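Uncharacterized protein A6V7T0 (Pseudomonas aeruginosa, PDB 3K12) is of unknown function but belongs to the YjgF-like (L-PSP) family of small alpha/beta proteins and forms a trimer. Local coordinates at residues R40-N45 against W104-I109. Residues are numbered along the deposited sequence; the frame is centred on the assembly and turned at random. Where two conformers were deposited one is given.
Sequences RQILEN and WRVEMI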
loop_
_atom_site.group_PDB
_atom_site.type_symbol
_atom_site.label_atom_id
_atom_site.label_comp_id
_atom_site.label_asym_id
_atom_site.label_seq_id
_atom_site.Cartn_x
_atom_site.Cartn_y
_atom_site.Cartn_z
ATOM N N ARG D 40 -11.507 -4.254 15.974
ATOM C CA ARG D 40 -12.337 -5.453 15.884
ATOM C C ARG D 40 -13.390 -5.295 14.789
ATOM O O ARG D 40 -13.596 -6.219 14.014
ATOM C CB ARG D 40 -13.098 -5.657 17.192
ATOM C CG ARG D 40 -12.250 -5.841 18.396
ATOM C CD ARG D 40 -13.067 -5.788 19.735
ATOM N NE ARG D 40 -12.126 -6.117 20.799
ATOM C CZ ARG D 40 -11.576 -7.330 20.901
ATOM N NH1 ARG D 40 -10.671 -7.597 21.824
ATOM N NH2 ARG D 40 -11.954 -8.272 20.055
ATOM N N GLN D 41 -14.072 -4.153 14.779
ATOM C CA GLN D 41 -15.089 -3.874 13.740
ATOM C C GLN D 41 -14.513 -4.039 12.332
ATOM O O GLN D 41 -15.135 -4.665 11.462
ATOM C CB GLN D 41 -15.666 -2.472 13.843
ATOM C CG GLN D 41 -16.625 -2.237 15.022
ATOM C CD GLN D 41 -17.090 -0.804 15.049
ATOM O OE1 GLN D 41 -17.687 -0.314 14.085
ATOM N NE2 GLN D 41 -16.781 -0.095 16.141
ATOM N N ILE D 42 -13.327 -3.464 12.124
ATOM C CA ILE D 42 -12.663 -3.507 10.827
ATOM C C ILE D 42 -12.266 -4.925 10.473
ATOM O O ILE D 42 -12.545 -5.381 9.373
ATOM C CB ILE D 42 -11.453 -2.560 10.811
ATOM C CG1 ILE D 42 -11.914 -1.095 10.798
ATOM C CG2 ILE D 42 -10.530 -2.871 9.602
ATOM C CD1 ILE D 42 -10.835 -0.133 11.224
ATOM N N LEU D 43 -11.609 -5.639 11.397
ATOM C CA LEU D 43 -11.223 -6.991 11.106
ATOM C C LEU D 43 -12.421 -7.895 10.879
ATOM O O LEU D 43 -12.349 -8.814 10.057
ATOM C CB LEU D 43 -10.304 -7.562 12.197
ATOM C CG LEU D 43 -8.921 -6.875 12.264
ATOM C CD1 LEU D 43 -8.228 -7.280 13.585
ATOM C CD2 LEU D 43 -8.069 -7.314 11.102
ATOM N N GLU D 44 -13.528 -7.639 11.605
ATOM C CA GLU D 44 -14.718 -8.442 11.328
ATOM C C GLU D 44 -15.290 -8.178 9.936
ATOM O O GLU D 44 -15.696 -9.130 9.252
ATOM C CB GLU D 44 -15.816 -8.260 12.363
ATOM C CG GLU D 44 -17.023 -9.062 11.938
ATOM C CD GLU D 44 -18.056 -9.207 12.998
ATOM O OE1 GLU D 44 -18.522 -10.352 13.196
ATOM O OE2 GLU D 44 -18.402 -8.176 13.604
ATOM N N ASN D 45 -15.310 -6.920 9.505
ATOM C CA ASN D 45 -15.831 -6.640 8.166
ATOM C C ASN D 45 -14.917 -7.235 7.088
ATOM O O ASN D 45 -15.390 -7.788 6.076
ATOM C CB ASN D 45 -16.001 -5.143 7.918
ATOM C CG ASN D 45 -16.892 -4.871 6.704
ATOM O OD1 ASN D 45 -18.043 -5.354 6.654
ATOM N ND2 ASN D 45 -16.379 -4.121 5.713
ATOM N N TRP D 104 -12.242 8.402 13.178
ATOM C CA TRP D 104 -11.616 7.131 12.843
ATOM C C TRP D 104 -10.263 7.019 13.523
ATOM O O TRP D 104 -9.437 7.920 13.384
ATOM C CB TRP D 104 -11.381 7.072 11.337
ATOM C CG TRP D 104 -12.649 7.075 10.522
ATOM C CD1 TRP D 104 -13.920 6.781 10.953
ATOM C CD2 TRP D 104 -12.753 7.367 9.132
ATOM N NE1 TRP D 104 -14.810 6.882 9.902
ATOM C CE2 TRP D 104 -14.115 7.238 8.773
ATOM C CE3 TRP D 104 -11.826 7.720 8.147
ATOM C CZ2 TRP D 104 -14.565 7.456 7.468
ATOM C CZ3 TRP D 104 -12.283 7.945 6.843
ATOM C CH2 TRP D 104 -13.632 7.819 6.527
ATOM N N ARG D 105 -10.029 5.923 14.242
ATOM C CA ARG D 105 -8.765 5.759 14.953
ATOM C C ARG D 105 -7.806 4.934 14.106
ATOM O O ARG D 105 -6.597 4.937 14.364
ATOM C CB ARG D 105 -8.974 5.076 16.321
ATOM C CG ARG D 105 -9.724 5.961 17.323
ATOM C CD ARG D 105 -9.959 5.262 18.659
ATOM N NE ARG D 105 -10.598 6.217 19.576
ATOM C CZ ARG D 105 -9.961 7.147 20.283
ATOM N NH1 ARG D 105 -8.637 7.252 20.267
ATOM N NH2 ARG D 105 -10.663 7.986 21.043
ATOM N N VAL D 106 -8.336 4.249 13.094
ATOM C CA VAL D 106 -7.505 3.365 12.286
ATOM C C VAL D 106 -8.215 3.061 10.969
ATOM O O VAL D 106 -9.446 3.066 10.876
ATOM C CB VAL D 106 -7.151 2.046 13.044
ATOM C CG1 VAL D 106 -8.393 1.210 13.364
ATOM C CG2 VAL D 106 -6.082 1.237 12.283
ATOM N N GLU D 107 -7.416 2.812 9.939
ATOM C CA GLU D 107 -7.919 2.416 8.645
ATOM C C GLU D 107 -6.988 1.348 8.106
ATOM O O GLU D 107 -5.768 1.468 8.261
ATOM C CB GLU D 107 -7.969 3.614 7.706
ATOM C CG GLU D 107 -8.474 3.260 6.292
ATOM C CD GLU D 107 -8.863 4.476 5.440
ATOM O OE1 GLU D 107 -9.194 4.272 4.233
ATOM O OE2 GLU D 107 -8.872 5.614 5.949
HETATM N N MSE D 108 -7.546 0.303 7.506
HETATM C CA MSE D 108 -6.744 -0.808 6.959
HETATM C C MSE D 108 -7.036 -0.990 5.486
HETATM O O MSE D 108 -8.185 -0.797 5.031
HETATM C CB MSE D 108 -7.082 -2.096 7.659
HETATM C CG MSE D 108 -6.570 -2.075 9.094
HETATM SE SE MSE D 108 -6.809 -3.792 9.947
HETATM C CE MSE D 108 -6.318 -3.321 11.757
ATOM N N ILE D 109 -6.010 -1.416 4.751
ATOM C CA ILE D 109 -6.099 -1.684 3.307
ATOM C C ILE D 109 -5.500 -3.060 3.067
ATOM O O ILE D 109 -4.397 -3.353 3.564
ATOM C CB ILE D 109 -5.288 -0.644 2.480
ATOM C CG1 ILE D 109 -5.559 0.774 2.969
ATOM C CG2 ILE D 109 -5.629 -0.797 0.985
ATOM C CD1 ILE D 109 -4.502 1.823 2.488
#
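I42 lays its two branches over two residues of the strand, V106 and M108, which flank E107 on the face turned to the helix: its CD1 methyl rests on V106, its CG2 methyl on the selenomethionine M108. CD1 lies 3.5 Å from V106 CG1 and equally near the carbonyl oxygen V106 O, so one methyl group meets both side chain and backbone. The division follows from chi1 of -71°, which places CG1 beside the backbone N and CG2 anti to it; with chi2 near trans, CD1 reaches V106 while CG2 stays over M108. There CG2 is 3.8 Å from M108 SE and 4.0 Å from M108 CB, contact along the side chain as well as at its selenium. M108 is extended beyond CG (chi2 -173°), which carries SE far enough to reach L43 as well, whose CD2 lies 3.9 Å from M108 SE. The selenium thus touches methyls from two successive helical residues.

These contacts join helix 35-52 to strand 106-113, an inner strand of the mixed sheet in the YjgF-like fold, where helices pack on one face of the sheet. The local axes come within 9.3 Å and run nearly parallel, at 21°. No hydrogen bond spans the two segments, and all four touching residues are buried. Helix 73-83 extends the apolar layer, with V79 and W83 against L43 and L76 against M108. E107, whose CB points away from the helix, packs on A93 of the second subunit, placing the opposite side of the strand at the trimer interface.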